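Local coordinates for succinylglutamate desuccinylase (Vibrio parahaemolyticus, PDB 2BCO), which probably hydrolyses N-succinylglutamate to succinate and glutamate, the last step of arginine breakdown by the AST pathway, with one zinc ion per subunit, at residues R114-K119 with D131-L136; I95-S100 with T124-I129. All coordinates share one frame; numbering follows the deposited sequence.

Contact 1: residues R114-K119 with D131-L136; sequences RLFDEK and DTLKLL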
ATOM      1  N   ARG A 114       9.507   6.906  -2.354  1.00 11.85           N
ATOM      2  CA  ARG A 114      10.336   6.994  -3.549  1.00 13.79           C
ATOM      3  C   ARG A 114      11.779   6.698  -3.150  1.00 11.36           C
ATOM      4  O   ARG A 114      12.685   6.734  -3.973  1.00 11.00           O
ATOM      5  CB  ARG A 114      10.259   8.398  -4.152  1.00 29.86           C
ATOM      6  CG  ARG A 114       9.123   8.583  -5.143  1.00 41.69           C
ATOM      7  CD  ARG A 114       8.879  10.057  -5.460  1.00 49.78           C
ATOM      8  NE  ARG A 114       7.675  10.245  -6.271  1.00 58.11           N
ATOM      9  CZ  ARG A 114       7.030  11.401  -6.409  1.00 61.93           C
ATOM     10  NH1 ARG A 114       7.466  12.489  -5.789  1.00 65.07           N
ATOM     11  NH2 ARG A 114       5.941  11.468  -7.164  1.00 65.75           N
ATOM     12  N   LEU A 115      11.973   6.373  -1.879  1.00 15.60           N
ATOM     13  CA  LEU A 115      13.304   6.148  -1.329  1.00 12.10           C
ATOM     14  C   LEU A 115      13.749   4.722  -1.058  1.00 12.48           C
ATOM     15  O   LEU A 115      14.728   4.520  -0.348  1.00 14.60           O
ATOM     16  CB  LEU A 115      13.435   6.952  -0.037  1.00  8.25           C
ATOM     17  CG  LEU A 115      13.046   8.427  -0.171  1.00  8.05           C
ATOM     18  CD1 LEU A 115      13.160   9.123   1.172  1.00  5.08           C
ATOM     19  CD2 LEU A 115      13.961   9.086  -1.198  1.00  8.76           C
ATOM     20  N   PHE A 116      13.058   3.735  -1.616  1.00 10.03           N
ATOM     21  CA  PHE A 116      13.440   2.349  -1.383  1.00 13.39           C
ATOM     22  C   PHE A 116      14.255   1.705  -2.502  1.00 15.99           C
ATOM     23  O   PHE A 116      14.698   0.573  -2.346  1.00 16.84           O
ATOM     24  CB  PHE A 116      12.203   1.500  -1.093  1.00 10.55           C
ATOM     25  CG  PHE A 116      11.556   1.816   0.221  1.00  9.23           C
ATOM     26  CD1 PHE A 116      12.085   1.319   1.410  1.00  7.56           C
ATOM     27  CD2 PHE A 116      10.450   2.667   0.280  1.00  6.77           C
ATOM     28  CE1 PHE A 116      11.521   1.658   2.640  1.00  8.03           C
ATOM     29  CE2 PHE A 116       9.881   3.013   1.501  1.00  9.67           C
ATOM     30  CZ  PHE A 116      10.417   2.511   2.689  1.00 10.46           C
ATOM     31  N   ASP A 117      14.453   2.404  -3.619  1.00 14.76           N
ATOM     32  CA  ASP A 117      15.241   1.834  -4.715  1.00 22.35           C
ATOM     33  C   ASP A 117      16.745   2.063  -4.541  1.00 26.78           C
ATOM     34  O   ASP A 117      17.177   2.794  -3.650  1.00 24.65           O
ATOM     35  CB  ASP A 117      14.778   2.369  -6.081  1.00 31.43           C
ATOM     36  CG  ASP A 117      14.978   3.868  -6.239  1.00 33.80           C
ATOM     37  OD1 ASP A 117      14.707   4.375  -7.347  1.00 33.86           O
ATOM     38  OD2 ASP A 117      15.389   4.545  -5.271  1.00 33.87           O
ATOM     39  N   GLU A 118      17.534   1.431  -5.404  1.00 39.02           N
ATOM     40  CA  GLU A 118      18.990   1.526  -5.338  1.00 45.29           C
ATOM     41  C   GLU A 118      19.643   2.798  -5.891  1.00 46.62           C
ATOM     42  O   GLU A 118      20.866   2.888  -5.921  1.00 46.68           O
ATOM     43  CB  GLU A 118      19.621   0.299  -6.012  1.00 72.35           C
ATOM     44  CG  GLU A 118      19.537  -0.983  -5.193  1.00 79.92           C
ATOM     45  CD  GLU A 118      20.136  -2.188  -5.909  1.00 84.16           C
ATOM     46  OE1 GLU A 118      19.599  -2.588  -6.966  1.00 86.63           O
ATOM     47  OE2 GLU A 118      21.146  -2.736  -5.415  1.00 86.24           O
ATOM     48  N   LYS A 119      18.848   3.773  -6.325  1.00 46.89           N
ATOM     49  CA  LYS A 119      19.415   5.017  -6.853  1.00 48.32           C
ATOM     50  C   LYS A 119      20.048   5.832  -5.728  1.00 48.62           C
ATOM     51  O   LYS A 119      19.890   5.503  -4.553  1.00 48.64           O
ATOM     52  CB  LYS A 119      18.334   5.861  -7.531  1.00 70.54           C
ATOM     53  CG  LYS A 119      17.685   5.204  -8.739  1.00 74.88           C
ATOM     54  CD  LYS A 119      16.561   6.075  -9.285  1.00 77.67           C
ATOM     55  CE  LYS A 119      15.773   5.353 -10.366  1.00 79.10           C
ATOM     56  NZ  LYS A 119      14.618   6.162 -10.841  1.00 81.03           N
ATOM     57  N   ASP A 131      15.531   3.788   5.566  1.00 18.79           N
ATOM     58  CA  ASP A 131      16.650   2.948   5.956  1.00 18.68           C
ATOM     59  C   ASP A 131      16.218   2.033   7.110  1.00 17.66           C
ATOM     60  O   ASP A 131      16.532   0.840   7.119  1.00 15.90           O
ATOM     61  CB  ASP A 131      17.840   3.822   6.375  1.00 33.80           C
ATOM     62  CG  ASP A 131      18.884   3.976   5.267  1.00 35.51           C
ATOM     63  OD1 ASP A 131      18.538   4.377   4.139  1.00 35.29           O
ATOM     64  OD2 ASP A 131      20.068   3.691   5.535  1.00 43.35           O
ATOM     65  N   THR A 132      15.491   2.594   8.073  1.00 11.14           N
ATOM     66  CA  THR A 132      15.002   1.809   9.203  1.00 10.86           C
ATOM     67  C   THR A 132      13.921   0.808   8.771  1.00 11.17           C
ATOM     68  O   THR A 132      13.870  -0.308   9.280  1.00 12.19           O
ATOM     69  CB  THR A 132      14.394   2.702  10.312  1.00 11.10           C
ATOM     70  OG1 THR A 132      15.416   3.547  10.861  1.00 13.18           O
ATOM     71  CG2 THR A 132      13.798   1.842  11.426  1.00  4.70           C
ATOM     72  N   LEU A 133      13.058   1.207   7.840  1.00 11.85           N
ATOM     73  CA  LEU A 133      11.995   0.317   7.383  1.00 13.69           C
ATOM     74  C   LEU A 133      12.549  -0.929   6.687  1.00 12.53           C
ATOM     75  O   LEU A 133      12.012  -2.030   6.846  1.00 12.85           O
ATOM     76  CB  LEU A 133      11.028   1.072   6.462  1.00 17.70           C
ATOM     77  CG  LEU A 133      10.258   2.207   7.167  1.00 20.76           C
ATOM     78  CD1 LEU A 133       9.460   3.017   6.161  1.00 17.90           C
ATOM     79  CD2 LEU A 133       9.334   1.623   8.232  1.00 22.96           C
ATOM     80  N   LYS A 134      13.630  -0.762   5.931  1.00 11.74           N
ATOM     81  CA  LYS A 134      14.234  -1.899   5.245  1.00 15.00           C
ATOM     82  C   LYS A 134      14.723  -2.909   6.276  1.00 15.99           C
ATOM     83  O   LYS A 134      14.695  -4.114   6.033  1.00 16.44           O
ATOM     84  CB  LYS A 134      15.411  -1.459   4.370  1.00 14.99           C
ATOM     85  CG  LYS A 134      15.089  -0.403   3.337  1.00 16.62           C
ATOM     86  CD  LYS A 134      16.314  -0.118   2.489  1.00 14.34           C
ATOM     87  CE  LYS A 134      16.030   0.934   1.437  1.00 16.13           C
ATOM     88  NZ  LYS A 134      17.240   1.215   0.606  1.00 15.77           N
ATOM     89  N   LEU A 135      15.177  -2.401   7.420  1.00 16.29           N
ATOM     90  CA  LEU A 135      15.664  -3.244   8.514  1.00 17.23           C
ATOM     91  C   LEU A 135      14.514  -4.039   9.148  1.00 15.23           C
ATOM     92  O   LEU A 135      14.650  -5.227   9.426  1.00 15.37           O
ATOM     93  CB  LEU A 135      16.341  -2.371   9.578  1.00 25.99           C
ATOM     94  CG  LEU A 135      17.860  -2.166   9.566  1.00 29.57           C
ATOM     95  CD1 LEU A 135      18.418  -2.266   8.164  1.00 28.96           C
ATOM     96  CD2 LEU A 135      18.185  -0.809  10.199  1.00 28.33           C
ATOM     97  N   LEU A 136      13.388  -3.367   9.385  1.00 18.19           N
ATOM     98  CA  LEU A 136      12.213  -4.010   9.975  1.00 16.31           C
ATOM     99  C   LEU A 136      11.723  -5.145   9.083  1.00 16.42           C
ATOM    100  O   LEU A 136      11.280  -6.182   9.571  1.00 20.01           O
ATOM    101  CB  LEU A 136      11.083  -3.002  10.147  1.00 15.59           C
ATOM    102  CG  LEU A 136      11.362  -1.769  10.999  1.00 18.54           C
ATOM    103  CD1 LEU A 136      10.100  -0.931  11.079  1.00 19.65           C
ATOM    104  CD2 LEU A 136      11.810  -2.186  12.393  1.00 21.77           C
TER
HETATM  105  O   HOH W   1      17.189   3.244  -0.989  1.00 14.25           O

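Contact 2: residues I95-S100 with T124-I129; sequences IAHPES and TKELAI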
ATOM      1  N   ILE A  95       3.362   2.123  11.708  1.00  8.44           N
ATOM      2  CA  ILE A  95       2.832   3.460  11.494  1.00 10.36           C
ATOM      3  C   ILE A  95       4.143   4.164  11.162  1.00 11.69           C
ATOM      4  O   ILE A  95       4.891   4.552  12.051  1.00 12.54           O
ATOM      5  CB  ILE A  95       2.230   4.091  12.765  1.00 24.65           C
ATOM      6  CG1 ILE A  95       0.951   3.366  13.171  1.00 24.24           C
ATOM      7  CG2 ILE A  95       1.927   5.569  12.515  1.00 24.93           C
ATOM      8  CD1 ILE A  95       0.404   3.823  14.495  1.00 24.81           C
ATOM      9  N   ALA A  96       4.445   4.268   9.876  1.00 23.25           N
ATOM     10  CA  ALA A  96       5.678   4.899   9.454  1.00 26.58           C
ATOM     11  C   ALA A  96       5.487   6.403   9.458  1.00 28.94           C
ATOM     12  O   ALA A  96       4.403   6.889   9.172  1.00 34.95           O
ATOM     13  CB  ALA A  96       6.046   4.427   8.053  1.00 11.52           C
ATOM     14  N   HIS A  97       6.521   7.144   9.815  1.00 24.48           N
ATOM     15  CA  HIS A  97       6.436   8.606   9.779  1.00 22.66           C
ATOM     16  C   HIS A  97       5.393   9.359  10.616  1.00 21.67           C
ATOM     17  O   HIS A  97       4.679  10.220  10.098  1.00 19.85           O
ATOM     18  CB  HIS A  97       6.271   9.044   8.334  1.00 12.73           C
ATOM     19  CG  HIS A  97       7.107  10.216   7.974  1.00 11.91           C
ATOM     20  ND1 HIS A  97       7.801  10.950   8.917  1.00 10.01           N
ATOM     21  CD2 HIS A  97       7.395  10.784   6.778  1.00  9.89           C
ATOM     22  CE1 HIS A  97       8.477  11.905   8.319  1.00 11.17           C
ATOM     23  NE2 HIS A  97       8.248  11.828   7.015  1.00 11.42           N
ATOM     24  N   PRO A  98       5.306   9.079  11.920  1.00 13.67           N
ATOM     25  CA  PRO A  98       4.317   9.794  12.727  1.00 14.40           C
ATOM     26  C   PRO A  98       4.534  11.318  12.776  1.00 18.52           C
ATOM     27  O   PRO A  98       3.598  12.085  13.001  1.00 15.95           O
ATOM     28  CB  PRO A  98       4.454   9.138  14.099  1.00 16.17           C
ATOM     29  CG  PRO A  98       5.897   8.712  14.121  1.00 15.85           C
ATOM     30  CD  PRO A  98       6.080   8.137  12.744  1.00 14.98           C
ATOM     31  N   GLU A  99       5.762  11.763  12.552  1.00 23.41           N
ATOM     32  CA  GLU A  99       6.020  13.190  12.593  1.00 25.65           C
ATOM     33  C   GLU A  99       5.260  13.909  11.485  1.00 25.69           C
ATOM     34  O   GLU A  99       4.777  15.022  11.677  1.00 24.42           O
ATOM     35  CB  GLU A  99       7.519  13.477  12.477  1.00 43.39           C
ATOM     36  CG  GLU A  99       7.866  14.950  12.600  1.00 51.40           C
ATOM     37  CD  GLU A  99       9.364  15.201  12.647  1.00 56.49           C
ATOM     38  OE1 GLU A  99       9.765  16.383  12.700  1.00 59.56           O
ATOM     39  OE2 GLU A  99      10.140  14.222  12.635  1.00 58.04           O
ATOM     40  N   SER A 100       5.139  13.265  10.327  1.00 26.05           N
ATOM     41  CA  SER A 100       4.433  13.868   9.203  1.00 24.14           C
ATOM     42  C   SER A 100       2.912  13.812   9.396  1.00 23.02           C
ATOM     43  O   SER A 100       2.177  14.628   8.842  1.00 22.43           O
ATOM     44  CB  SER A 100       4.830  13.170   7.899  1.00 24.77           C
ATOM     45  OG  SER A 100       4.330  13.879   6.778  1.00 27.19           O
ATOM     46  N   THR A 124      17.840  12.924   3.904  1.00 18.80           N
ATOM     47  CA  THR A 124      16.583  13.568   4.318  1.00 16.82           C
ATOM     48  C   THR A 124      16.011  12.816   5.508  1.00 17.35           C
ATOM     49  O   THR A 124      16.443  11.707   5.802  1.00 21.42           O
ATOM     50  CB  THR A 124      15.505  13.565   3.187  1.00 14.22           C
ATOM     51  OG1 THR A 124      15.143  12.214   2.851  1.00 10.75           O
ATOM     52  CG2 THR A 124      16.021  14.300   1.952  1.00  9.95           C
ATOM     53  N   LYS A 125      15.046  13.408   6.204  1.00 18.57           N
ATOM     54  CA  LYS A 125      14.437  12.712   7.337  1.00 16.97           C
ATOM     55  C   LYS A 125      13.832  11.402   6.830  1.00 16.02           C
ATOM     56  O   LYS A 125      13.939  10.362   7.475  1.00 17.13           O
ATOM     57  CB  LYS A 125      13.328  13.552   7.976  1.00 19.22           C
ATOM     58  CG  LYS A 125      13.792  14.795   8.687  1.00 23.22           C
ATOM     59  CD  LYS A 125      12.642  15.444   9.458  1.00 27.04           C
ATOM     60  CE  LYS A 125      13.068  16.767  10.095  1.00 27.71           C
ATOM     61  NZ  LYS A 125      14.271  16.604  10.962  1.00 27.97           N
ATOM     62  N   GLU A 126      13.200  11.453   5.665  1.00 18.17           N
ATOM     63  CA  GLU A 126      12.577  10.258   5.107  1.00 18.65           C
ATOM     64  C   GLU A 126      13.581   9.172   4.684  1.00 19.86           C
ATOM     65  O   GLU A 126      13.273   7.978   4.747  1.00 20.24           O
ATOM     66  CB  GLU A 126      11.669  10.652   3.939  1.00 15.09           C
ATOM     67  CG  GLU A 126      10.359  11.340   4.359  1.00 17.76           C
ATOM     68  CD  GLU A 126      10.506  12.825   4.734  1.00 20.10           C
ATOM     69  OE1 GLU A 126      11.457  13.485   4.265  1.00 18.33           O
ATOM     70  OE2 GLU A 126       9.645  13.338   5.484  1.00 17.43           O
ATOM     71  N   LEU A 127      14.785   9.577   4.281  1.00 15.73           N
ATOM     72  CA  LEU A 127      15.791   8.603   3.866  1.00 14.82           C
ATOM     73  C   LEU A 127      16.144   7.702   5.047  1.00 12.73           C
ATOM     74  O   LEU A 127      16.161   6.469   4.929  1.00 11.37           O
ATOM     75  CB  LEU A 127      17.061   9.304   3.362  1.00 23.96           C
ATOM     76  CG  LEU A 127      17.796   8.684   2.160  1.00 26.59           C
ATOM     77  CD1 LEU A 127      19.287   9.024   2.240  1.00 27.12           C
ATOM     78  CD2 LEU A 127      17.619   7.181   2.133  1.00 24.21           C
ATOM     79  N   ALA A 128      16.428   8.334   6.181  1.00 15.31           N
ATOM     80  CA  ALA A 128      16.777   7.621   7.402  1.00 17.66           C
ATOM     81  C   ALA A 128      15.638   6.699   7.824  1.00 17.74           C
ATOM     82  O   ALA A 128      15.878   5.595   8.316  1.00 19.55           O
ATOM     83  CB  ALA A 128      17.090   8.612   8.520  1.00 12.96           C
ATOM     84  N   ILE A 129      14.404   7.159   7.633  1.00 13.53           N
ATOM     85  CA  ILE A 129      13.231   6.367   7.975  1.00 13.51           C
ATOM     86  C   ILE A 129      13.198   5.135   7.065  1.00 12.92           C
ATOM     87  O   ILE A 129      13.086   4.005   7.534  1.00 12.90           O
ATOM     88  CB  ILE A 129      11.909   7.164   7.758  1.00 23.03           C
ATOM     89  CG1 ILE A 129      11.914   8.451   8.585  1.00 22.67           C
ATOM     90  CG2 ILE A 129      10.717   6.304   8.143  1.00 18.51           C
ATOM     91  CD1 ILE A 129      12.015   8.228  10.066  1.00 27.50           C
TER

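Contact 1: residues R114-K119 with D131-L136
Leu115 meets Lys134 through its backbone: the carbonyl O of Leu115 takes a bond of 2.8 Å from a water molecule, which in turn accepts from NZ of Lys134 at 2.6 Å. The Leu115 side chain turns instead to Ala130 and Glu126, one and two turns before Lys134 on helix 125-141.

Phe116 supplies most of the apolar contact. With CG anti to its carbonyl carbon (chi1 -69°), the ring lies with its edge toward helix 125-141. Two consecutive helix residues line that edge close to the ring plane: CZ of Phe116 touches CD1 of Leu133 at 3.6 Å, and CD1 of Phe116 touches CG of Lys134 at 4.0 Å. The lysine runs past the ring in the reverse sense, its chain fully extended beyond CG, so its methylenes pack on the aromatic edge while the ammonium group is carried on to the loop backbone. The Phe116 ring also stacks with Phe203, at the start of helix 203-211.

At Asp117 the carbonyl O receives the second hydrogen of the water, at 2.7 Å. One water thus joins two loop carbonyls to the lysine, which should favour its positive charge. The Asp117 carboxylate belongs to the loop itself, its OD2 bonded to His121.

Loop 114-119 is thereby fastened to a helix of the zinc-dependent catalytic domain of the AspA/AstE family, with the Phe116 side chain about 8 Å from that of the zinc ligand His155: aromatic packing near the metal site, with a water-bridged lysine alongside.

Contact 2: residues I95-S100 with T124-I129
Lys125 extends toward Glu99 at the outer margin of the contact, from the first turn of helix 125-141. That turn is secured by the N-cap residue Thr124, whose OG1 accepts from the backbone N of Leu127 at 3.0 Å. CE of Lys125 comes within 4.2 Å of OE1 of Glu99, but NZ of Lys125 stays 4.8 Å from that oxygen. The opposite charges can attract each other through space without pairing directly.

Glu126 makes the central interaction. Its chain folds at chi2 (78°), bringing the carboxylate round to the edge of the His97 ring. NE2 of His97 donates to OE2 of Glu126 in a short, nearly straight bond of 2.6 Å, with an angle of 163° at the hydrogen. The oxygen lies almost in the imidazole plane, whereas the donor approaches on the anti side of the carboxylate, a little out of its plane; the two planes are turned 60° apart. CB of Ser100 sits 3.6 Å above the centre of the His97 ring, packing one face of the imidazole. Both carboxylate oxygens are also gripped by backbone amides, OE2 by Leu108 and OE1 by Glu109 and Glu110, which fix the group's rotation and probably offset its charge.

Ile129, one helical turn beyond Lys125, is directed toward the 95-100 segment and loses surface to it without close contact.

The histidine is itself the residue before helix 98-102, two residues past the end of strand 90-95. The contact therefore joins the exit of that strand to the start of helix 125-141, with the 108-110 loop held by the same carboxylate and helix 10-15 packed against Ile95 and Pro98.

Both contacts rely on helix 125-141: contact 2 uses its first turn and contact 1 the turns that follow. Their segments alternate along the chain, and they meet directly where CD1 of Leu115 packs 3.5 Å from CB of Glu126; Leu133 of contact 1 also approaches Ala96 of contact 2. Contact 1 is largely buried and chiefly apolar, its polar link to the loop passing through water. Contact 2 is only partly buried, combining a direct histidine-carboxylate bond inside with a looser pair of exposed charges outside. The helix thus holds a loop on one hand and a strand end on the other, both within the catalytic domain.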